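Local coordinates for endoglucanase family 5 (Clostridium acetobutylicum ATCC 824, PDB 6PZ7), which probably hydrolyses beta-1,4-glucan chains such as cellulose, acting inside the chain as a family 5 glycoside hydrolase of broad substrate specificity, at residues R81-V86 / K133-H138; L139-L144 / S183-R188; N54-P59 / N87-D92. One frame throughout, in Å; residues are numbered along the deposited sequence. Where two conformers were deposited one is given.

Contact 1: residues R81-V86 / K133-H138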
# COMPACT_ATOMS: atom_id res chain seq x y z
N ARG A 81 -10.09 10.23 -14.01
CA ARG A 81 -10.60 10.17 -12.64
C ARG A 81 -9.51 9.88 -11.63
O ARG A 81 -9.43 10.52 -10.57
CB ARG A 81 -11.73 9.15 -12.52
CG ARG A 81 -12.29 9.03 -11.11
CD ARG A 81 -12.78 10.38 -10.56
NE ARG A 81 -13.19 10.18 -9.16
CZ ARG A 81 -13.27 11.16 -8.27
NH1 ARG A 81 -13.03 12.43 -8.57
NH2 ARG A 81 -13.57 10.85 -7.01
N VAL A 82 -8.62 8.94 -11.95
CA VAL A 82 -7.49 8.66 -11.06
C VAL A 82 -6.69 9.94 -10.84
O VAL A 82 -6.29 10.25 -9.71
CB VAL A 82 -6.62 7.52 -11.63
CG1 VAL A 82 -5.38 7.33 -10.80
CG2 VAL A 82 -7.40 6.20 -11.69
N GLN A 83 -6.45 10.70 -11.90
CA GLN A 83 -5.69 11.94 -11.75
C GLN A 83 -6.42 12.94 -10.86
O GLN A 83 -5.79 13.67 -10.09
CB GLN A 83 -5.38 12.55 -13.11
CG GLN A 83 -4.60 13.84 -12.95
CD GLN A 83 -4.19 14.43 -14.24
OE1 GLN A 83 -5.03 14.83 -15.04
NE2 GLN A 83 -2.87 14.45 -14.49
N GLU A 84 -7.74 13.04 -10.99
CA GLU A 84 -8.50 13.93 -10.11
C GLU A 84 -8.22 13.61 -8.64
O GLU A 84 -8.02 14.50 -7.80
CB GLU A 84 -10.01 13.83 -10.37
CG GLU A 84 -10.47 14.41 -11.68
CD GLU A 84 -11.94 14.30 -11.94
OE1 GLU A 84 -12.69 13.64 -11.20
OE2 GLU A 84 -12.40 14.94 -12.92
N VAL A 85 -8.22 12.32 -8.28
CA VAL A 85 -8.01 11.88 -6.90
C VAL A 85 -6.57 12.11 -6.48
O VAL A 85 -6.30 12.63 -5.39
CB VAL A 85 -8.48 10.43 -6.73
CG1 VAL A 85 -8.17 9.97 -5.32
CG2 VAL A 85 -9.96 10.31 -7.02
N VAL A 86 -5.60 11.78 -7.34
CA VAL A 86 -4.21 12.13 -7.08
C VAL A 86 -4.09 13.62 -6.80
O VAL A 86 -3.40 14.03 -5.86
CB VAL A 86 -3.32 11.69 -8.25
CG1 VAL A 86 -1.95 12.33 -8.17
CG2 VAL A 86 -3.23 10.20 -8.29
N LYS A 133 3.95 11.53 -15.40
CA LYS A 133 5.40 11.70 -15.44
C LYS A 133 5.87 13.05 -14.91
O LYS A 133 7.03 13.16 -14.47
CB LYS A 133 5.92 11.51 -16.88
CG LYS A 133 5.53 12.61 -17.85
CD LYS A 133 5.74 12.19 -19.31
CE LYS A 133 7.19 11.87 -19.58
NZ LYS A 133 7.38 11.34 -20.97
N ASP A 134 5.03 14.08 -14.97
CA ASP A 134 5.49 15.43 -14.62
C ASP A 134 5.29 15.80 -13.16
O ASP A 134 5.71 16.88 -12.74
CB ASP A 134 4.82 16.48 -15.51
CG ASP A 134 5.30 16.45 -16.95
OD1 ASP A 134 6.40 15.95 -17.24
OD2 ASP A 134 4.56 17.01 -17.77
N TYR A 135 4.67 14.96 -12.35
CA TYR A 135 4.53 15.23 -10.92
C TYR A 135 5.91 15.25 -10.26
O TYR A 135 6.84 14.52 -10.68
CB TYR A 135 3.62 14.18 -10.25
CG TYR A 135 2.17 14.42 -10.56
CD1 TYR A 135 1.58 13.94 -11.72
CD2 TYR A 135 1.35 15.15 -9.68
CE1 TYR A 135 0.25 14.22 -12.01
CE2 TYR A 135 0.03 15.40 -9.97
CZ TYR A 135 -0.50 14.92 -11.14
OH TYR A 135 -1.81 15.15 -11.49
N ASP A 136 6.03 15.97 -9.15
CA ASP A 136 7.27 16.00 -8.37
C ASP A 136 7.36 14.77 -7.47
O ASP A 136 6.55 13.84 -7.55
CB ASP A 136 7.47 17.34 -7.67
CG ASP A 136 6.55 17.58 -6.52
OD1 ASP A 136 5.98 16.68 -5.92
OD2 ASP A 136 6.37 18.81 -6.21
N SER A 137 8.35 14.77 -6.58
CA SER A 137 8.65 13.59 -5.78
C SER A 137 7.62 13.29 -4.71
O SER A 137 7.72 12.25 -4.05
CB SER A 137 10.02 13.74 -5.12
OG SER A 137 10.02 14.77 -4.17
N HIS A 138 6.61 14.15 -4.54
CA HIS A 138 5.51 13.80 -3.64
C HIS A 138 4.60 12.72 -4.21
O HIS A 138 3.81 12.15 -3.46
CB HIS A 138 4.69 15.02 -3.24
CG HIS A 138 5.45 15.92 -2.32
ND1 HIS A 138 6.33 16.89 -2.78
CD2 HIS A 138 5.53 15.95 -0.97
CE1 HIS A 138 6.87 17.51 -1.74
NE2 HIS A 138 6.42 16.95 -0.64
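The first torsions of Tyr-135 and Gln-83 set up this contact. Tyr-135 has CG anti to its carbonyl carbon (chi1 -76°), and its ring points from the loop 133-138 at the helix. In Gln-83 the backbone N and CG stand anti to each other (chi1 180°). Its chain stays extended beyond CG, which carries the amide along to the phenol. Gln-83 CG packs 3.4 Å from Tyr-135 OH. Gln-83 NE2 lies at the edge of the ring, near its plane, 3.3 Å from Tyr-135 OH. The N-H is poorly aimed at the oxygen (126°), so this hydrogen bond is weak. Gln-83 also has a second deposited conformer, which makes the bond doubtful as a fixed feature. The stronger polar partner of the hydroxyl is the side-chain oxygen of Asn-87, one turn further along the same helix. The phenol end is therefore held mainly by Asn-87.

Val-86 supplies the apolar part. Its CG1 methyl comes obliquely to the ring, 4.1 Å from Tyr-135 CE2. It is buried and also packs on Phe-132 and Ile-58. Beyond the tyrosine the loop is shaped by an Asx turn. Asp-136 OD1 accepts from the backbone N of His-138 at 2.9 Å. It also accepts from His-138 ND1 at 3.2 Å, from the same face of the carboxylate.

An aromatic side chain thus ties the short loop between helix 111-132 and strand 139-142 to helix 76-91. Such helix-to-strand loops lie at the N-terminal end of the strands in a TIM barrel, the end away from the usual glycosidase active site.

Contact 2: residues L139-L144 / S183-R188. Unlike the reference sequence in segment 139-144: Gln-142 (reference Glu).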
# COMPACT_ATOMS: atom_id res chain seq x y z
N LEU A 139 4.66 12.44 -5.51
CA LEU A 139 3.94 11.30 -6.09
C LEU A 139 4.91 10.12 -6.18
O LEU A 139 5.95 10.20 -6.84
CB LEU A 139 3.38 11.63 -7.48
CG LEU A 139 2.63 10.48 -8.14
CD1 LEU A 139 1.45 9.99 -7.33
CD2 LEU A 139 2.18 10.88 -9.57
N ILE A 140 4.57 9.05 -5.48
CA ILE A 140 5.32 7.80 -5.42
C ILE A 140 4.52 6.75 -6.17
O ILE A 140 3.28 6.67 -6.03
CB ILE A 140 5.48 7.39 -3.93
CG1 ILE A 140 6.35 8.44 -3.20
CG2 ILE A 140 6.07 6.00 -3.79
CD1 ILE A 140 6.36 8.30 -1.70
N PHE A 141 5.20 5.94 -6.99
CA PHE A 141 4.57 4.80 -7.64
C PHE A 141 4.85 3.55 -6.83
O PHE A 141 5.97 3.35 -6.38
CB PHE A 141 5.08 4.59 -9.08
CG PHE A 141 4.73 5.67 -10.07
CD1 PHE A 141 3.72 6.57 -9.88
CD2 PHE A 141 5.47 5.77 -11.23
CE1 PHE A 141 3.45 7.56 -10.83
CE2 PHE A 141 5.23 6.75 -12.16
CZ PHE A 141 4.20 7.62 -12.00
N GLN A 142 3.85 2.67 -6.69
CA GLN A 142 4.02 1.37 -6.05
C GLN A 142 3.69 0.35 -7.15
O GLN A 142 2.58 0.34 -7.69
CB GLN A 142 3.10 1.27 -4.86
CG GLN A 142 3.01 -0.10 -4.24
CD GLN A 142 1.88 -0.19 -3.22
OE1 GLN A 142 0.99 -1.07 -3.34
NE2 GLN A 142 1.90 0.63 -2.26
N THR A 143 4.65 -0.48 -7.50
CA THR A 143 4.53 -1.29 -8.72
C THR A 143 3.37 -2.26 -8.68
O THR A 143 2.64 -2.40 -9.67
CB THR A 143 5.85 -2.04 -8.95
OG1 THR A 143 6.14 -2.80 -7.79
CG2 THR A 143 7.00 -1.09 -9.29
N LEU A 144 3.22 -2.95 -7.55
CA LEU A 144 2.30 -4.06 -7.34
C LEU A 144 1.82 -3.97 -5.91
O LEU A 144 2.52 -3.46 -5.03
CB LEU A 144 3.02 -5.39 -7.54
CG LEU A 144 3.72 -5.63 -8.88
CD1 LEU A 144 4.59 -6.85 -8.81
CD2 LEU A 144 2.68 -5.76 -9.97
N SER A 183 11.17 12.44 -17.95
CA SER A 183 10.75 13.55 -17.12
C SER A 183 11.06 13.20 -15.66
O SER A 183 12.10 12.59 -15.37
CB SER A 183 9.27 13.90 -17.34
OG SER A 183 8.88 15.08 -16.60
N ASN A 184 10.14 13.50 -14.73
CA ASN A 184 10.41 13.24 -13.32
C ASN A 184 10.36 11.76 -12.99
O ASN A 184 10.75 11.38 -11.88
CB ASN A 184 9.47 14.05 -12.45
CG ASN A 184 9.83 15.52 -12.44
OD1 ASN A 184 10.97 15.91 -12.75
ND2 ASN A 184 8.88 16.34 -12.07
N ASN A 185 9.92 10.90 -13.91
CA ASN A 185 9.97 9.47 -13.66
C ASN A 185 11.39 8.94 -13.62
O ASN A 185 11.60 7.85 -13.09
CB ASN A 185 9.12 8.70 -14.66
CG ASN A 185 7.64 8.93 -14.45
OD1 ASN A 185 7.19 9.40 -13.40
ND2 ASN A 185 6.86 8.58 -15.45
N SER A 186 12.38 9.68 -14.13
CA SER A 186 13.77 9.26 -14.03
C SER A 186 14.24 9.22 -12.58
O SER A 186 15.14 8.43 -12.25
CB SER A 186 14.67 10.17 -14.87
OG SER A 186 14.36 10.05 -16.24
N SER A 187 13.63 10.03 -11.72
CA SER A 187 14.07 10.15 -10.33
C SER A 187 12.95 9.93 -9.32
O SER A 187 13.15 10.20 -8.13
CB SER A 187 14.73 11.50 -10.09
OG SER A 187 13.85 12.53 -10.47
N ARG A 188 11.77 9.51 -9.77
CA ARG A 188 10.65 9.27 -8.86
C ARG A 188 10.99 8.12 -7.91
O ARG A 188 11.63 7.14 -8.30
CB ARG A 188 9.39 8.94 -9.66
CG ARG A 188 8.14 8.88 -8.82
CD ARG A 188 6.83 8.77 -9.61
NE ARG A 188 6.77 9.74 -10.68
CZ ARG A 188 6.70 11.05 -10.54
NH1 ARG A 188 6.55 11.61 -9.36
NH2 ARG A 188 6.83 11.83 -11.62
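Leu-139 and Phe-141 lie on the barrel strand 139-142, while Asn-185 sits in a short 3-10 turn and Arg-188 follows it in an extended backbone conformation that leads toward strand 190-193. The side chain of Arg-188 carries the contact. It is extended as far as CD and then bends at chi3 (-49°), which turns the guanidinium across the Phe-141 ring and back toward Asn-185.

Arg-188 CD sits over the centre of one face of the Phe-141 ring, 3.5 Å from the ring centroid. This is a CH-pi contact. Arg-188 NE is over the same ring, 3.6 Å from Phe-141 CZ. The guanidinium plane is tilted 45° from the ring and its carbon lies off-centre, so the cation-pi component is not a flat stack.

The guanidinium edges do the hydrogen bonding. Arg-188 NH1 gives a nearly straight bond (165°) to Leu-139 O at 2.9 Å, with the oxygen close to the guanidinium plane. On its other side Arg-188 grips Asn-185 side-on, with two nitrogens meeting one oxygen. Arg-188 NE is 2.8 Å from Asn-185 OD1, and Arg-188 NH2 is 3.0 Å from Asn-185 OD1. That oxygen also rests 3.5 Å from Phe-141 CE2. Asn-185 ND2 is bound in turn by Ala-129 O and Thr-181 OG1, which probably fixes the amide with its oxygen toward the arginine. A further bond runs from Arg-188 NH2 to Tyr-135 O.

Here a buried arginine meets neutral oxygens from strand 139-142, the 3-10 turn and the loop 133-138. Its charge is probably spread over these carbonyl dipoles and the phenylalanine ring, and the guanidinium is fixed in rotation by bonds along its edges.

Contact 3: residues N54-P59 / N87-D92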
# COMPACT_ATOMS: atom_id res chain seq x y z
N ASN A 54 0.36 12.78 6.52
CA ASN A 54 1.12 13.41 5.44
C ASN A 54 1.21 12.57 4.18
O ASN A 54 1.90 13.00 3.23
CB ASN A 54 2.52 13.88 5.87
CG ASN A 54 3.05 15.00 4.99
OD1 ASN A 54 2.31 15.90 4.63
ND2 ASN A 54 4.33 14.94 4.65
N THR A 55 0.52 11.44 4.12
CA THR A 55 0.50 10.56 2.96
C THR A 55 -0.90 9.99 2.78
O THR A 55 -1.54 9.60 3.78
CB THR A 55 1.47 9.37 3.17
OG1 THR A 55 2.79 9.84 3.29
CG2 THR A 55 1.43 8.37 2.03
N VAL A 56 -1.36 9.92 1.54
CA VAL A 56 -2.53 9.13 1.17
C VAL A 56 -2.09 8.09 0.16
O VAL A 56 -1.50 8.44 -0.87
CB VAL A 56 -3.67 10.02 0.62
CG1 VAL A 56 -4.80 9.15 0.13
CG2 VAL A 56 -4.13 10.97 1.70
N ARG A 57 -2.39 6.84 0.44
CA ARG A 57 -2.22 5.77 -0.54
C ARG A 57 -3.53 5.63 -1.30
O ARG A 57 -4.61 5.59 -0.69
CB ARG A 57 -1.78 4.47 0.14
CG ARG A 57 -1.62 3.26 -0.83
CD ARG A 57 -0.79 2.20 -0.17
NE ARG A 57 -0.61 0.95 -0.94
CZ ARG A 57 -1.35 -0.13 -0.79
NH1 ARG A 57 -2.44 -0.16 -0.05
NH2 ARG A 57 -0.96 -1.25 -1.37
N ILE A 58 -3.42 5.59 -2.62
CA ILE A 58 -4.53 5.55 -3.56
C ILE A 58 -4.44 4.21 -4.29
O ILE A 58 -3.83 4.11 -5.38
CB ILE A 58 -4.48 6.73 -4.54
CG1 ILE A 58 -4.41 8.08 -3.82
CG2 ILE A 58 -5.69 6.66 -5.47
CD1 ILE A 58 -4.08 9.26 -4.73
N PRO A 59 -5.02 3.16 -3.73
CA PRO A 59 -5.02 1.88 -4.44
C PRO A 59 -5.88 1.99 -5.68
O PRO A 59 -6.99 2.51 -5.63
CB PRO A 59 -5.61 0.92 -3.41
CG PRO A 59 -6.25 1.74 -2.39
CD PRO A 59 -5.64 3.09 -2.40
N ASN A 87 -4.75 14.46 -7.60
CA ASN A 87 -4.67 15.90 -7.40
C ASN A 87 -5.25 16.34 -6.08
O ASN A 87 -4.74 17.30 -5.50
CB ASN A 87 -5.27 16.68 -8.57
CG ASN A 87 -4.31 16.80 -9.74
OD1 ASN A 87 -3.11 16.51 -9.60
ND2 ASN A 87 -4.81 17.27 -10.87
N TYR A 88 -6.33 15.72 -5.57
CA TYR A 88 -6.82 16.11 -4.25
C TYR A 88 -5.68 16.03 -3.24
O TYR A 88 -5.52 16.90 -2.37
CB TYR A 88 -7.97 15.18 -3.77
CG TYR A 88 -9.24 15.12 -4.58
CD1 TYR A 88 -9.70 16.15 -5.36
CD2 TYR A 88 -10.01 13.97 -4.52
CE1 TYR A 88 -10.87 16.03 -6.08
CE2 TYR A 88 -11.17 13.83 -5.23
CZ TYR A 88 -11.61 14.88 -6.02
OH TYR A 88 -12.78 14.73 -6.75
N VAL A 89 -4.94 14.92 -3.28
CA VAL A 89 -3.87 14.65 -2.33
C VAL A 89 -2.69 15.62 -2.54
O VAL A 89 -2.18 16.26 -1.60
CB VAL A 89 -3.42 13.18 -2.44
CG1 VAL A 89 -2.24 12.91 -1.52
CG2 VAL A 89 -4.58 12.24 -2.09
N ILE A 90 -2.24 15.74 -3.80
CA ILE A 90 -1.09 16.58 -4.12
C ILE A 90 -1.39 18.03 -3.81
O ILE A 90 -0.51 18.75 -3.29
CB ILE A 90 -0.65 16.35 -5.58
CG1 ILE A 90 -0.12 14.90 -5.79
CG2 ILE A 90 0.36 17.39 -6.04
CD1 ILE A 90 1.15 14.57 -5.07
N GLN A 91 -2.59 18.50 -4.14
CA GLN A 91 -2.97 19.89 -3.85
C GLN A 91 -3.04 20.18 -2.36
O GLN A 91 -2.99 21.36 -1.97
CB GLN A 91 -4.33 20.20 -4.49
CG GLN A 91 -4.28 20.29 -5.98
CD GLN A 91 -5.63 20.32 -6.65
OE1 GLN A 91 -6.68 20.21 -5.99
NE2 GLN A 91 -5.64 20.45 -7.96
N ASP A 92 -3.15 19.17 -1.52
CA ASP A 92 -3.10 19.31 -0.07
C ASP A 92 -1.68 19.13 0.46
O ASP A 92 -1.51 18.99 1.69
CB ASP A 92 -4.09 18.38 0.62
CG ASP A 92 -5.50 18.90 0.59
OD1 ASP A 92 -5.78 20.00 0.07
OD2 ASP A 92 -6.42 18.20 1.10
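Val-89, turned from helix 76-91 toward strand 55-58, sets both methyls against Val-56, and its CG2 also meets Ile-58. Val-89 CG2 does most of the touching. A chi1 of 176° places CG1 anti to the backbone N, with CG2 anti to the carbonyl carbon. Val-89 CG2 lies 3.6 Å from Val-56 CB, and Val-89 CG1 is 3.9 Å from Val-56 CB. The branched carbon of the strand valine thus sits against both methyls of the helix valine. Val-56 CG1 adds a further contact at 3.8 Å from Val-89 CG2.

Ile-58 reaches in from two residues along the strand. Its second torsion is extended (chi2 168°), which pushes CD1 out to the helix. There Ile-58 CD1 meets Val-89 CG2 tip to tip at 4.0 Å. The packing across the contact is purely apolar, and all three residues are buried. The backbones come nearest at Val-56 and Val-89, whose CA atoms are 6.7 Å apart. Val-89 also packs on Ala-96 of the next strand, and Val-56 on Ile-48 of helix 42-51.

This is the layer between strands and outer helices in a TIM barrel, within the beta-alpha-beta unit formed by strand 55-58, helix 76-91 and strand 95-99.

In the fold
Contacts 1 and 3 share helix 76-91, and their centres are about 8 Å apart. The bond of Tyr-135 to Asn-87 joins the loop of contact 1 to the helix of contact 3. Contact 2 is centred about 10 Å from contact 1. Its Arg-188 binds Tyr-135 O, so the loop 133-138 is held from two directions. Contacts 2 and 3 have centres about 15 Å apart, but both reach the same barrel sheet, through strands 139-142 and 55-58. There OE1 of Gln-142, a reference glutamate, is 2.8 Å from Arg-57 NH2. In this family the active site lies at the C-terminal ends of such strands. The loop 133-138 precedes its strand and so sits at the other end.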